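Local atomic coordinates of D-glycerate 2-kinase (Thermotoga maritima, PDB entry 2B8N), a protein that phosphorylates D-glycerate to 2-phosphoglycerate at the expense of ATP, a magnesium-dependent step in the breakdown of serine by way of 3-hydroxypyruvate. Residues I31-F35 with P36-V40; E269-S272 with L273-K277; R297-A300 with S301-E305. All coordinates share one frame; numbering follows the deposited sequence.

Contact 1 (I31-F35 with P36-V40)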
ATOM      1  N   ILE A  31      11.707   4.122   5.749  1.00 29.56           N
ATOM      2  CA  ILE A  31      11.076   3.392   4.626  1.00 30.03           C
ATOM      3  C   ILE A  31      11.808   2.100   4.237  1.00 29.74           C
ATOM      4  O   ILE A  31      11.161   1.100   3.879  1.00 29.99           O
ATOM      5  CB  ILE A  31      10.968   4.283   3.371  1.00 30.39           C
ATOM      6  CG1 ILE A  31       9.938   5.375   3.577  1.00 32.48           C
ATOM      7  CG2 ILE A  31      10.549   3.481   2.139  1.00 35.14           C
ATOM      8  CD1 ILE A  31       9.966   6.404   2.464  1.00 33.19           C
ATOM      9  N   GLU A  32      13.144   2.139   4.284  1.00 28.45           N
ATOM     10  CA  GLU A  32      14.000   0.951   4.105  1.00 28.50           C
ATOM     11  C   GLU A  32      13.593  -0.243   4.953  1.00 26.71           C
ATOM     12  O   GLU A  32      13.843  -1.378   4.576  1.00 25.49           O
ATOM     13  CB  GLU A  32      15.450   1.283   4.470  1.00 28.40           C
ATOM     14  CG  GLU A  32      16.157   2.124   3.446  1.00 32.83           C
ATOM     15  CD  GLU A  32      17.604   2.407   3.798  1.00 33.72           C
ATOM     16  OE1 GLU A  32      18.148   1.799   4.756  1.00 42.79           O
ATOM     17  OE2 GLU A  32      18.206   3.249   3.096  1.00 40.99           O
ATOM     18  N   ALA A  33      13.007   0.030   6.119  1.00 26.40           N
ATOM     19  CA  ALA A  33      12.510  -1.012   7.022  1.00 26.06           C
ATOM     20  C   ALA A  33      11.382  -1.844   6.420  1.00 26.30           C
ATOM     21  O   ALA A  33      11.112  -2.954   6.889  1.00 25.00           O
ATOM     22  CB  ALA A  33      12.053  -0.391   8.327  1.00 25.25           C
ATOM     23  N   VAL A  34      10.714  -1.308   5.401  1.00 26.98           N
ATOM     24  CA  VAL A  34       9.709  -2.066   4.665  1.00 28.58           C
ATOM     25  C   VAL A  34      10.072  -2.315   3.186  1.00 29.41           C
ATOM     26  O   VAL A  34       9.174  -2.563   2.372  1.00 30.78           O
ATOM     27  CB  VAL A  34       8.297  -1.394   4.787  1.00 28.93           C
ATOM     28  CG1 VAL A  34       7.842  -1.398   6.232  1.00 27.63           C
ATOM     29  CG2 VAL A  34       8.292   0.042   4.218  1.00 30.27           C
ATOM     30  N   PHE A  35      11.363  -2.271   2.834  1.00 28.59           N
ATOM     31  CA  PHE A  35      11.775  -2.710   1.512  1.00 28.27           C
ATOM     32  C   PHE A  35      11.537  -4.192   1.493  1.00 28.58           C
ATOM     33  O   PHE A  35      11.724  -4.857   2.500  1.00 29.41           O
ATOM     34  CB  PHE A  35      13.248  -2.461   1.250  1.00 28.83           C
ATOM     35  CG  PHE A  35      13.560  -1.089   0.730  1.00 30.72           C
ATOM     36  CD1 PHE A  35      12.684  -0.011   0.921  1.00 36.14           C
ATOM     37  CD2 PHE A  35      14.767  -0.855   0.091  1.00 29.63           C
ATOM     38  CE1 PHE A  35      13.017   1.275   0.435  1.00 38.10           C
ATOM     39  CE2 PHE A  35      15.111   0.420  -0.376  1.00 35.60           C
ATOM     40  CZ  PHE A  35      14.239   1.482  -0.226  1.00 30.87           C
ATOM     41  N   PRO A  36      11.159  -4.730   0.340  1.00 29.42           N
ATOM     42  CA  PRO A  36      10.876  -6.175   0.296  1.00 30.00           C
ATOM     43  C   PRO A  36      12.007  -7.074   0.852  1.00 29.52           C
ATOM     44  O   PRO A  36      11.719  -7.987   1.629  1.00 29.43           O
ATOM     45  CB  PRO A  36      10.635  -6.447  -1.203  1.00 30.06           C
ATOM     46  CG  PRO A  36      10.292  -5.089  -1.805  1.00 29.72           C
ATOM     47  CD  PRO A  36      11.000  -4.072  -0.975  1.00 28.61           C
ATOM     48  N   ASP A  37      13.260  -6.805   0.464  1.00 29.16           N
ATOM     49  CA  ASP A  37      14.397  -7.653   0.842  1.00 29.68           C
ATOM     50  C   ASP A  37      14.509  -7.761   2.368  1.00 29.16           C
ATOM     51  O   ASP A  37      14.537  -8.856   2.932  1.00 30.03           O
ATOM     52  CB  ASP A  37      15.721  -7.121   0.248  1.00 31.43           C
ATOM     53  CG  ASP A  37      16.880  -8.142   0.354  1.00 37.08           C
ATOM     54  OD1 ASP A  37      16.884  -9.151  -0.408  1.00 48.35           O
ATOM     55  OD2 ASP A  37      17.791  -7.929   1.187  1.00 35.26           O
ATOM     56  N   ARG A  38      14.560  -6.618   3.028  1.00 27.18           N
ATOM     57  CA  ARG A  38      14.724  -6.598   4.445  1.00 25.68           C
ATOM     58  C   ARG A  38      13.465  -7.156   5.160  1.00 26.66           C
ATOM     59  O   ARG A  38      13.586  -7.839   6.188  1.00 25.86           O
ATOM     60  CB  ARG A  38      15.086  -5.172   4.889  1.00 25.43           C
ATOM     61  CG  ARG A  38      15.026  -4.945   6.397  1.00 23.19           C
ATOM     62  CD  ARG A  38      15.949  -3.847   6.885  1.00 17.42           C
ATOM     63  NE  ARG A  38      15.474  -3.340   8.169  1.00 18.88           N
ATOM     64  CZ  ARG A  38      15.780  -2.150   8.668  1.00 24.51           C
ATOM     65  NH1 ARG A  38      16.581  -1.323   8.009  1.00 30.39           N
ATOM     66  NH2 ARG A  38      15.288  -1.775   9.834  1.00 20.97           N
ATOM     67  N   ALA A  39      12.269  -6.885   4.635  1.00 26.63           N
ATOM     68  CA  ALA A  39      11.031  -7.318   5.327  1.00 28.24           C
ATOM     69  C   ALA A  39      10.919  -8.831   5.402  1.00 27.75           C
ATOM     70  O   ALA A  39      10.501  -9.400   6.432  1.00 25.79           O
ATOM     71  CB  ALA A  39       9.788  -6.739   4.640  1.00 28.33           C
ATOM     72  N   VAL A  40      11.284  -9.457   4.289  1.00 28.28           N
ATOM     73  CA  VAL A  40      11.278 -10.906   4.160  1.00 29.79           C
ATOM     74  C   VAL A  40      12.351 -11.526   5.058  1.00 29.52           C
ATOM     75  O   VAL A  40      12.064 -12.390   5.885  1.00 30.83           O
ATOM     76  CB  VAL A  40      11.508 -11.319   2.682  1.00 29.95           C
ATOM     77  CG1 VAL A  40      11.771 -12.814   2.555  1.00 31.74           C
ATOM     78  CG2 VAL A  40      10.296 -10.934   1.850  1.00 31.59           C
TER
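The guanidinium of R38 lies flat against A33: CA of A33 sits over the centre of one face, 3.8 Å above the plane, and CB of A33 is also 3.8 Å from NH2 of R38. The ring of F35 likewise offers a face to its own chain, with CA of E32 3.6 Å above it and displaced toward the rim. These contacts form round a tight corner between two helices, where helix 17-32 runs into a type I beta turn from E32 to F35 and helix 36-41 sets off at P36. F35 is the N-cap residue, and the proline ring follows it directly, CD of P36 lying 3.5 Å from CB of F35. R38 reaches back across the corner because CG stands anti to the backbone N (chi1 169°) and the chain stays extended as far as NE; on the way CD passes 4.0 Å from the carbonyl O of E32. Its charge has two acidic partners, NH2 in a salt bridge to E269 of helix 263-276 and NE in another to E42. A leucine at R38 would probably lose both salt bridges and leave E269 and E42 without this cationic mate, while A33 would lose the flat group that covers it. P36 packs on R63 and M64 of helix 61-72, and A39 on I260 in an edge strand of the parallel sheet. The first turn of helix 36-41 is closed by A39 N, which donates to O of F35 over 3.0 Å with a C=O...N angle of 170°.

Contact 2 (E269-S272 with L273-K277); sequences EAKS and LAKEK
K271 and K275 lie side by side and point the same way, one turn apart, so that their chain ends run together, with the two NZ atoms 3.9 Å apart. Both chains are extended beyond CG, and CG of K271 stands anti to its backbone N (chi1 175°). The ammonium of K271 has a carboxylate partner, E282 on strand 280-285, in a salt bridge, which would probably ease the neighbourhood of the two like charges. E269 and L273 instead cross at a slant, CG of E269 meeting CD1 of L273 at 3.8 Å. All this is i to i+4 contact in the last turns of alpha-helix 263-276, whose A274 packs on A281 and A318 of the mixed sheet while L273 turns to K29 and S30 of helix 17-32. The bend of E269 at chi2 (72°) turns its carboxylate off the line of the chain, and OE2 makes a salt bridge to R38. Four successive backbone bonds join the turns, from L273 N to E269 O at 2.8 Å through to E276 N and S272 O at 3.0 Å.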
ATOM      1  N   GLU A 269       9.932   2.401  13.104  1.00 24.60           N
ATOM      2  CA  GLU A 269      11.335   2.578  12.756  1.00 24.57           C
ATOM      3  C   GLU A 269      11.719   4.049  12.848  1.00 25.37           C
ATOM      4  O   GLU A 269      12.803   4.379  13.336  1.00 26.11           O
ATOM      5  CB  GLU A 269      11.637   2.041  11.364  1.00 24.30           C
ATOM      6  CG  GLU A 269      13.136   1.983  11.028  1.00 22.54           C
ATOM      7  CD  GLU A 269      13.871   0.887  11.774  1.00 29.50           C
ATOM      8  OE1 GLU A 269      13.260   0.297  12.695  1.00 35.92           O
ATOM      9  OE2 GLU A 269      15.064   0.618  11.458  1.00 31.46           O
ATOM     10  N   ALA A 270      10.846   4.937  12.399  1.00 25.63           N
ATOM     11  CA  ALA A 270      11.135   6.363  12.510  1.00 26.90           C
ATOM     12  C   ALA A 270      11.229   6.739  13.972  1.00 27.70           C
ATOM     13  O   ALA A 270      12.132   7.481  14.347  1.00 28.78           O
ATOM     14  CB  ALA A 270      10.104   7.177  11.833  1.00 26.26           C
ATOM     15  N   LYS A 271      10.325   6.214  14.803  1.00 28.18           N
ATOM     16  CA  LYS A 271      10.389   6.474  16.258  1.00 29.17           C
ATOM     17  C   LYS A 271      11.728   6.077  16.878  1.00 29.60           C
ATOM     18  O   LYS A 271      12.312   6.832  17.677  1.00 31.29           O
ATOM     19  CB  LYS A 271       9.289   5.745  17.034  1.00 29.50           C
ATOM     20  CG  LYS A 271       9.419   5.905  18.558  1.00 28.56           C
ATOM     21  CD  LYS A 271       8.128   5.500  19.279  1.00 28.53           C
ATOM     22  CE  LYS A 271       8.311   5.475  20.790  1.00 25.41           C
ATOM     23  NZ  LYS A 271       7.167   4.862  21.496  1.00 30.15           N
ATOM     24  N   SER A 272      12.210   4.893  16.525  1.00 27.84           N
ATOM     25  CA  SER A 272      13.443   4.430  17.106  1.00 27.67           C
ATOM     26  C   SER A 272      14.667   5.134  16.481  1.00 26.91           C
ATOM     27  O   SER A 272      15.637   5.358  17.174  1.00 27.75           O
ATOM     28  CB  SER A 272      13.541   2.914  17.038  1.00 26.98           C
ATOM     29  OG  SER A 272      14.400   2.545  16.003  1.00 29.19           O
ATOM     30  N   LEU A 273      14.615   5.496  15.198  1.00 26.25           N
ATOM     31  CA  LEU A 273      15.704   6.247  14.560  1.00 24.60           C
ATOM     32  C   LEU A 273      15.814   7.633  15.187  1.00 24.60           C
ATOM     33  O   LEU A 273      16.918   8.120  15.442  1.00 22.35           O
ATOM     34  CB  LEU A 273      15.486   6.357  13.044  1.00 24.68           C
ATOM     35  CG  LEU A 273      15.764   5.097  12.195  1.00 26.79           C
ATOM     36  CD1 LEU A 273      15.096   5.197  10.822  1.00 29.84           C
ATOM     37  CD2 LEU A 273      17.223   4.821  11.996  1.00 19.24           C
ATOM     38  N   ALA A 274      14.664   8.264  15.422  1.00 25.32           N
ATOM     39  CA  ALA A 274      14.594   9.574  16.084  1.00 25.79           C
ATOM     40  C   ALA A 274      15.131   9.542  17.510  1.00 25.78           C
ATOM     41  O   ALA A 274      15.901  10.416  17.898  1.00 24.77           O
ATOM     42  CB  ALA A 274      13.168  10.079  16.088  1.00 26.09           C
ATOM     43  N   LYS A 275      14.738   8.540  18.290  1.00 26.99           N
ATOM     44  CA  LYS A 275      15.329   8.367  19.629  1.00 28.03           C
ATOM     45  C   LYS A 275      16.834   8.220  19.545  1.00 27.62           C
ATOM     46  O   LYS A 275      17.549   8.815  20.323  1.00 28.89           O
ATOM     47  CB  LYS A 275      14.750   7.176  20.371  1.00 27.96           C
ATOM     48  CG  LYS A 275      13.360   7.412  20.881  1.00 34.68           C
ATOM     49  CD  LYS A 275      12.849   6.212  21.673  1.00 36.20           C
ATOM     50  CE  LYS A 275      11.485   6.564  22.288  1.00 43.04           C
ATOM     51  NZ  LYS A 275      10.788   5.366  22.872  1.00 45.97           N
ATOM     52  N   GLU A 276      17.302   7.449  18.568  1.00 28.41           N
ATOM     53  CA  GLU A 276      18.727   7.168  18.360  1.00 29.06           C
ATOM     54  C   GLU A 276      19.525   8.440  18.068  1.00 28.17           C
ATOM     55  O   GLU A 276      20.746   8.449  18.207  1.00 28.86           O
ATOM     56  CB  GLU A 276      18.862   6.187  17.187  1.00 29.44           C
ATOM     57  CG  GLU A 276      20.130   5.357  17.118  1.00 35.08           C
ATOM     58  CD  GLU A 276      19.907   4.051  16.344  1.00 36.11           C
ATOM     59  OE1 GLU A 276      19.018   3.253  16.741  1.00 48.97           O
ATOM     60  OE2 GLU A 276      20.614   3.822  15.340  1.00 44.39           O
ATOM     61  N   LYS A 277      18.836   9.509  17.667  1.00 28.45           N
ATOM     62  CA  LYS A 277      19.482  10.779  17.363  1.00 29.44           C
ATOM     63  C   LYS A 277      19.281  11.826  18.453  1.00 29.26           C
ATOM     64  O   LYS A 277      19.617  12.974  18.233  1.00 30.59           O
ATOM     65  CB  LYS A 277      18.965  11.340  16.026  1.00 30.74           C
ATOM     66  CG  LYS A 277      19.078  10.352  14.854  1.00 36.61           C
ATOM     67  CD  LYS A 277      19.713  10.962  13.609  1.00 39.27           C
ATOM     68  CE  LYS A 277      20.292   9.902  12.642  1.00 42.20           C
ATOM     69  NZ  LYS A 277      19.249   9.118  11.894  1.00 42.65           N
TER

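Contact 3 (R297-A300 with S301-E305); sequences RFIA and SIMKE
This is an i to i+4 contact within one alpha-helix, 292-309, which packs against the mixed sheet, with I299 on F321 of strand 317-323 and L357 of strand 355-361. F298 and I302 meet through their side chains: CD1 of I302 comes to the edge of the phenyl ring, near its plane, and lies 3.9 Å from CD1 of F298. The ring gets there with CG anti to the backbone N (chi1 -156°), which swings it alongside the next turn. I302 also rests on L319 and F321, so it bridges the ring and the sheet. One residue further on, the selenomethionine M303 crosses I299 obliquely, its SE 3.9 Å from CG2 of I299. M303 is buried, as I299 is, and its side chain reaches V355 and L357. On another side of the helix A300 and R297 both touch A348 of helix 337-348. M303 N donates to O of I299 over 2.9 Å, one of the regular bonds of the helix. R297 O is gripped twice, since S301 donates to it from its backbone and from its hydroxyl. N and OG of S301 approach that oxygen from opposite faces of the carbonyl plane, and the OG bond to R297 O measures 2.9 Å.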
ATOM      1  N   ARG A 297      -2.490  21.327   8.812  1.00 26.00           N
ATOM      2  CA  ARG A 297      -2.781  22.326   9.840  1.00 27.50           C
ATOM      3  C   ARG A 297      -2.877  21.741  11.245  1.00 27.59           C
ATOM      4  O   ARG A 297      -2.437  22.367  12.206  1.00 27.31           O
ATOM      5  CB  ARG A 297      -4.080  23.063   9.520  1.00 27.95           C
ATOM      6  CG  ARG A 297      -3.977  23.961   8.316  1.00 31.14           C
ATOM      7  CD  ARG A 297      -5.019  25.075   8.319  1.00 29.74           C
ATOM      8  NE  ARG A 297      -4.591  26.222   9.128  1.00 35.88           N
ATOM      9  CZ  ARG A 297      -3.648  27.112   8.779  1.00 36.67           C
ATOM     10  NH1 ARG A 297      -2.972  27.002   7.632  1.00 42.08           N
ATOM     11  NH2 ARG A 297      -3.349  28.105   9.605  1.00 31.19           N
ATOM     12  N   PHE A 298      -3.464  20.556  11.360  1.00 28.40           N
ATOM     13  CA  PHE A 298      -3.597  19.889  12.658  1.00 28.68           C
ATOM     14  C   PHE A 298      -2.205  19.576  13.195  1.00 27.96           C
ATOM     15  O   PHE A 298      -1.866  19.898  14.338  1.00 29.14           O
ATOM     16  CB  PHE A 298      -4.428  18.597  12.541  1.00 28.16           C
ATOM     17  CG  PHE A 298      -5.084  18.167  13.839  1.00 29.86           C
ATOM     18  CD1 PHE A 298      -4.331  17.875  14.962  1.00 28.73           C
ATOM     19  CD2 PHE A 298      -6.460  18.026  13.924  1.00 28.39           C
ATOM     20  CE1 PHE A 298      -4.946  17.479  16.149  1.00 30.68           C
ATOM     21  CE2 PHE A 298      -7.073  17.600  15.120  1.00 25.78           C
ATOM     22  CZ  PHE A 298      -6.318  17.336  16.220  1.00 23.67           C
ATOM     23  N   ILE A 299      -1.382  18.977  12.342  1.00 29.06           N
ATOM     24  CA  ILE A 299      -0.018  18.621  12.707  1.00 27.74           C
ATOM     25  C   ILE A 299       0.784  19.889  13.046  1.00 27.34           C
ATOM     26  O   ILE A 299       1.469  19.948  14.060  1.00 28.36           O
ATOM     27  CB  ILE A 299       0.611  17.839  11.578  1.00 28.60           C
ATOM     28  CG1 ILE A 299      -0.097  16.477  11.433  1.00 22.85           C
ATOM     29  CG2 ILE A 299       2.134  17.706  11.790  1.00 29.39           C
ATOM     30  CD1 ILE A 299       0.186  15.807  10.110  1.00 24.55           C
ATOM     31  N   ALA A 300       0.675  20.911  12.207  1.00 27.52           N
ATOM     32  CA  ALA A 300       1.234  22.224  12.531  1.00 27.26           C
ATOM     33  C   ALA A 300       0.810  22.703  13.934  1.00 27.47           C
ATOM     34  O   ALA A 300       1.641  23.181  14.687  1.00 27.78           O
ATOM     35  CB  ALA A 300       0.840  23.223  11.482  1.00 26.92           C
ATOM     36  N   SER A 301      -0.464  22.548  14.295  1.00 27.44           N
ATOM     37  CA  SER A 301      -0.948  22.999  15.610  1.00 26.74           C
ATOM     38  C   SER A 301      -0.303  22.239  16.732  1.00 26.12           C
ATOM     39  O   SER A 301      -0.055  22.817  17.793  1.00 26.14           O
ATOM     40  CB  SER A 301      -2.464  22.840  15.750  1.00 26.41           C
ATOM     41  OG  SER A 301      -3.167  23.555  14.757  1.00 30.53           O
ATOM     42  N   ILE A 302      -0.056  20.944  16.511  1.00 26.33           N
ATOM     43  CA  ILE A 302       0.667  20.117  17.502  1.00 27.29           C
ATOM     44  C   ILE A 302       2.131  20.577  17.618  1.00 26.66           C
ATOM     45  O   ILE A 302       2.636  20.740  18.725  1.00 27.58           O
ATOM     46  CB  ILE A 302       0.602  18.608  17.199  1.00 27.51           C
ATOM     47  CG1 ILE A 302      -0.849  18.124  17.128  1.00 29.71           C
ATOM     48  CG2 ILE A 302       1.327  17.791  18.275  1.00 28.17           C
ATOM     49  CD1 ILE A 302      -0.975  16.673  16.598  1.00 26.01           C
HETATM   50  N   MSE A 303       2.778  20.842  16.490  1.00 25.61           N
HETATM   51  CA  MSE A 303       4.162  21.347  16.503  1.00 26.45           C
HETATM   52  C   MSE A 303       4.293  22.678  17.283  1.00 26.25           C
HETATM   53  O   MSE A 303       5.282  22.897  17.994  1.00 23.92           O
HETATM   54  CB  MSE A 303       4.712  21.476  15.076  1.00 24.17           C
HETATM   55  CG  MSE A 303       4.808  20.101  14.395  1.00 30.65           C
HETATM   56 SE   MSE A 303       5.195  20.067  12.496  1.00 26.50          SE
HETATM   57  CE  MSE A 303       6.871  20.894  12.499  1.00 31.13           C
ATOM     58  N   LYS A 304       3.284  23.548  17.162  1.00 27.18           N
ATOM     59  CA  LYS A 304       3.274  24.821  17.877  1.00 26.82           C
ATOM     60  C   LYS A 304       3.103  24.586  19.378  1.00 26.64           C
ATOM     61  O   LYS A 304       3.662  25.315  20.197  1.00 25.33           O
ATOM     62  CB  LYS A 304       2.172  25.751  17.362  1.00 27.27           C
ATOM     63  CG  LYS A 304       2.227  26.070  15.846  1.00 27.58           C
ATOM     64  CD  LYS A 304       1.489  27.348  15.521  1.00 26.41           C
ATOM     65  CE  LYS A 304       0.470  27.191  14.431  1.00 30.33           C
ATOM     66  NZ  LYS A 304      -0.683  28.139  14.647  1.00 33.67           N
ATOM     67  N   GLU A 305       2.348  23.556  19.740  1.00 25.37           N
ATOM     68  CA  GLU A 305       2.194  23.245  21.147  1.00 25.73           C
ATOM     69  C   GLU A 305       3.540  22.822  21.745  1.00 26.54           C
ATOM     70  O   GLU A 305       3.912  23.256  22.839  1.00 27.65           O
ATOM     71  CB  GLU A 305       1.141  22.160  21.347  1.00 24.94           C
ATOM     72  CG  GLU A 305       0.549  22.107  22.759  1.00 24.65           C
ATOM     73  CD  GLU A 305      -0.249  23.348  23.159  1.00 28.16           C
ATOM     74  OE1 GLU A 305      -0.676  24.148  22.274  1.00 29.09           O
ATOM     75  OE2 GLU A 305      -0.443  23.512  24.386  1.00 22.97           O
TER

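From the N terminus, contact 1 comes first and turns the corner between helix 17-32 and helix 36-41; contacts 2 and 3 follow much later, each inside a single helix, 263-276 and 292-309. The three lie in series: none nests in or crosses another, and none closes a long loop. Contacts 1 and 2 nevertheless meet in space, through the R38 to E269 salt bridge and the packing of A33 CB on E269 CG, which ties the early corner beside the parallel sheet to the helix 263-276 on the mixed sheet. Contact 3 touches neither; its nearest atoms stay about 13 Å from contact 2, though both helices pack on strand 317-323.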